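Local coordinates for protein serine protease inhibitor infestin (Triatoma infestans, PDB 2ERW) that probably inhibits serine proteases such as coagulation factor XIIa through a Kazal-type domain, one part of a longer secreted protein, at residues P5-C16 with G24-T35. Residues are numbered along the deposited sequence; the frame is centred on the assembly and turned at random.
Sequences PCACFRNYVPVC and GNPCMLNCAAQT
Asn25 ND2 spends both hydrogens on carbonyls of segment 5-16, reaching Phe9 O at 2.8 Å and Asn11 O at 2.9 Å. Both acceptors lie nearly in the amide plane, but ND2 meets Asn11 O on a lone pair and sits above the Phe9 carbonyl plane, 38° out of it. Asn25 OD1 receives Met28 N at 2.8 Å as the N-cap of helix 26-35. With CG between backbone N and carbonyl carbon (chi1 55°), one amide thus turns OD1 to the helix and ND2 to the loop, capping the first and holding the Phe9 and Asn11 carbonyls of the second. Beside it Val13 N donates a hydrogen bond to Gly24 O at 2.8 Å, and Val13 O takes a CA-H...O contact from Asn25. In Kazal inhibitors P1 is the second residue after the second cysteine; Arg10 is therefore probably P1, and Asn25 grips the carbonyls of P2 and P1' on either side of it, a family hallmark that probably stiffens the binding loop. Disulfides Cys8-Cys27 and Cys6-Cys31 tie the preceding chain to successive helix turns. On the buried side Val15 packs on the first turn, CG1 against Pro26 CG and CG2 3.9 Å from Leu29 CD1, with Tyr23 and Leu42 also packing on Val15 and Leu29. Phe9 and Arg10, by contrast, start their side chains away from the helix and lie exposed. A water bridges Arg10 O to Gly24 O, the second bond weak.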
# COMPACT_ATOMS: atom_id res chain seq x y z
N PRO A 5 4.66 -12.44 5.35
CA PRO A 5 4.57 -11.11 4.75
C PRO A 5 3.29 -10.38 5.13
O PRO A 5 3.22 -9.15 5.03
CB PRO A 5 4.55 -11.40 3.24
CG PRO A 5 4.77 -12.87 3.08
CD PRO A 5 4.40 -13.51 4.37
N CYS A 6 2.29 -11.14 5.58
CA CYS A 6 0.97 -10.61 5.91
C CYS A 6 0.71 -10.50 7.40
O CYS A 6 -0.38 -10.15 7.84
CB CYS A 6 -0.10 -11.44 5.23
SG CYS A 6 0.11 -11.32 3.46
N ALA A 7 1.76 -10.78 8.16
CA ALA A 7 1.74 -10.57 9.58
C ALA A 7 2.10 -9.11 9.76
O ALA A 7 3.27 -8.76 9.82
CB ALA A 7 2.77 -11.43 10.23
N CYS A 8 1.09 -8.25 9.78
CA CYS A 8 1.33 -6.82 9.89
C CYS A 8 0.43 -6.23 10.92
O CYS A 8 -0.69 -6.70 11.12
CB CYS A 8 1.03 -6.11 8.59
SG CYS A 8 1.98 -6.68 7.22
N PHE A 9 0.92 -5.20 11.58
CA PHE A 9 0.06 -4.38 12.40
C PHE A 9 -0.64 -3.39 11.52
O PHE A 9 -0.31 -3.26 10.36
CB PHE A 9 0.85 -3.71 13.51
CG PHE A 9 1.26 -4.67 14.57
CD1 PHE A 9 0.30 -5.38 15.26
CD2 PHE A 9 2.60 -4.91 14.81
CE1 PHE A 9 0.66 -6.30 16.22
CE2 PHE A 9 2.98 -5.82 15.78
CZ PHE A 9 2.01 -6.51 16.48
N ARG A 10 -1.62 -2.71 12.08
CA ARG A 10 -2.44 -1.82 11.26
C ARG A 10 -2.00 -0.37 11.32
O ARG A 10 -2.63 0.48 10.73
CB ARG A 10 -3.91 -1.94 11.65
CG ARG A 10 -4.48 -3.32 11.35
CD ARG A 10 -5.95 -3.39 11.70
NE ARG A 10 -6.47 -4.75 11.56
CZ ARG A 10 -6.66 -5.59 12.57
NH1 ARG A 10 -6.39 -5.22 13.82
NH2 ARG A 10 -7.14 -6.81 12.34
N ASN A 11 -0.90 -0.09 12.01
CA ASN A 11 -0.44 1.27 12.14
C ASN A 11 -0.45 1.96 10.80
O ASN A 11 0.05 1.43 9.81
CB ASN A 11 0.99 1.30 12.64
CG ASN A 11 1.15 0.63 13.94
OD1 ASN A 11 0.68 -0.47 14.17
ND2 ASN A 11 1.85 1.31 14.84
N TYR A 12 -0.96 3.17 10.79
CA TYR A 12 -1.21 3.85 9.55
C TYR A 12 0.01 4.59 9.09
O TYR A 12 0.39 5.61 9.66
CB TYR A 12 -2.41 4.76 9.75
CG TYR A 12 -2.82 5.46 8.51
CD1 TYR A 12 -3.21 4.74 7.38
CD2 TYR A 12 -2.81 6.84 8.44
CE1 TYR A 12 -3.58 5.37 6.23
CE2 TYR A 12 -3.21 7.49 7.29
CZ TYR A 12 -3.58 6.75 6.19
OH TYR A 12 -3.95 7.37 5.03
N VAL A 13 0.63 4.03 8.06
CA VAL A 13 1.80 4.61 7.44
C VAL A 13 1.55 4.45 5.96
O VAL A 13 2.08 3.55 5.31
CB VAL A 13 3.07 3.87 7.86
CG1 VAL A 13 4.29 4.51 7.20
CG2 VAL A 13 3.21 3.90 9.38
N PRO A 14 0.66 5.28 5.42
CA PRO A 14 0.16 5.01 4.09
C PRO A 14 1.19 5.17 3.00
O PRO A 14 2.04 6.03 3.05
CB PRO A 14 -0.92 6.07 3.88
CG PRO A 14 -0.51 7.19 4.81
CD PRO A 14 0.05 6.48 6.03
N VAL A 15 1.20 4.17 2.14
CA VAL A 15 2.11 4.19 1.01
C VAL A 15 1.34 3.81 -0.22
O VAL A 15 0.32 3.15 -0.15
CB VAL A 15 3.32 3.25 1.22
CG1 VAL A 15 4.15 3.75 2.36
CG2 VAL A 15 2.87 1.82 1.51
N CYS A 16 1.85 4.24 -1.36
CA CYS A 16 1.15 4.07 -2.59
C CYS A 16 1.83 3.01 -3.39
O CYS A 16 3.02 3.10 -3.66
CB CYS A 16 1.14 5.38 -3.33
SG CYS A 16 0.31 5.26 -4.91
N GLY A 24 -1.94 0.36 3.80
CA GLY A 24 -2.01 0.98 5.08
C GLY A 24 -0.68 1.15 5.74
O GLY A 24 -0.55 1.96 6.63
N ASN A 25 0.29 0.35 5.33
CA ASN A 25 1.66 0.53 5.74
C ASN A 25 2.49 -0.33 4.83
O ASN A 25 1.96 -1.10 4.04
CB ASN A 25 1.87 0.26 7.23
CG ASN A 25 1.40 -1.11 7.65
OD1 ASN A 25 1.69 -2.12 7.01
ND2 ASN A 25 0.72 -1.16 8.78
N PRO A 26 3.80 -0.13 4.85
CA PRO A 26 4.62 -0.93 3.97
C PRO A 26 4.52 -2.41 4.21
O PRO A 26 4.63 -3.18 3.27
CB PRO A 26 6.03 -0.42 4.26
CG PRO A 26 5.78 1.00 4.66
CD PRO A 26 4.53 0.99 5.47
N CYS A 27 4.33 -2.82 5.46
CA CYS A 27 4.18 -4.23 5.70
C CYS A 27 2.99 -4.76 4.91
O CYS A 27 3.08 -5.80 4.27
CB CYS A 27 4.01 -4.45 7.19
SG CYS A 27 3.91 -6.16 7.66
N MET A 28 1.89 -4.03 4.94
CA MET A 28 0.73 -4.48 4.21
C MET A 28 0.94 -4.44 2.72
O MET A 28 0.42 -5.28 2.03
CB MET A 28 -0.46 -3.61 4.57
CG MET A 28 -0.77 -3.76 6.01
SD MET A 28 -1.68 -5.23 6.30
CE MET A 28 -2.41 -4.84 7.89
N LEU A 29 1.72 -3.49 2.23
CA LEU A 29 2.04 -3.52 0.81
C LEU A 29 2.82 -4.77 0.50
O LEU A 29 2.54 -5.45 -0.50
CB LEU A 29 2.85 -2.27 0.45
CG LEU A 29 3.17 -2.18 -1.04
CD1 LEU A 29 3.19 -0.74 -1.46
CD2 LEU A 29 4.50 -2.85 -1.38
N ASN A 30 3.78 -5.11 1.34
CA ASN A 30 4.54 -6.30 1.07
C ASN A 30 3.68 -7.53 1.11
O ASN A 30 3.83 -8.45 0.31
CB ASN A 30 5.68 -6.47 2.04
CG ASN A 30 6.51 -7.66 1.68
OD1 ASN A 30 7.11 -7.69 0.61
ND2 ASN A 30 6.46 -8.68 2.51
N CYS A 31 2.75 -7.57 2.05
CA CYS A 31 1.83 -8.68 2.10
C CYS A 31 1.14 -8.81 0.76
O CYS A 31 1.06 -9.89 0.20
CB CYS A 31 0.80 -8.39 3.16
SG CYS A 31 -0.58 -9.47 3.11
N ALA A 32 0.64 -7.69 0.24
CA ALA A 32 -0.06 -7.74 -1.04
C ALA A 32 0.89 -8.15 -2.16
O ALA A 32 0.51 -8.88 -3.06
CB ALA A 32 -0.68 -6.41 -1.32
N ALA A 33 2.14 -7.69 -2.06
CA ALA A 33 3.15 -8.00 -3.09
C ALA A 33 3.41 -9.48 -3.13
O ALA A 33 3.74 -10.03 -4.17
CB ALA A 33 4.43 -7.26 -2.81
N GLN A 34 3.27 -10.13 -1.99
CA GLN A 34 3.62 -11.54 -1.90
C GLN A 34 2.43 -12.44 -2.16
O GLN A 34 2.62 -13.62 -2.46
CB GLN A 34 4.22 -11.88 -0.54
CG GLN A 34 5.52 -11.16 -0.18
CD GLN A 34 6.43 -10.86 -1.35
OE1 GLN A 34 6.88 -9.73 -1.52
NE2 GLN A 34 6.73 -11.87 -2.15
N THR A 35 1.22 -11.90 -2.06
CA THR A 35 0.03 -12.76 -2.05
C THR A 35 -1.07 -12.32 -3.01
O THR A 35 -1.90 -13.13 -3.40
CB THR A 35 -0.58 -12.84 -0.63
OG1 THR A 35 -1.00 -11.54 -0.22
CG2 THR A 35 0.43 -13.38 0.36
O HOH W 1 -3.18 1.01 8.18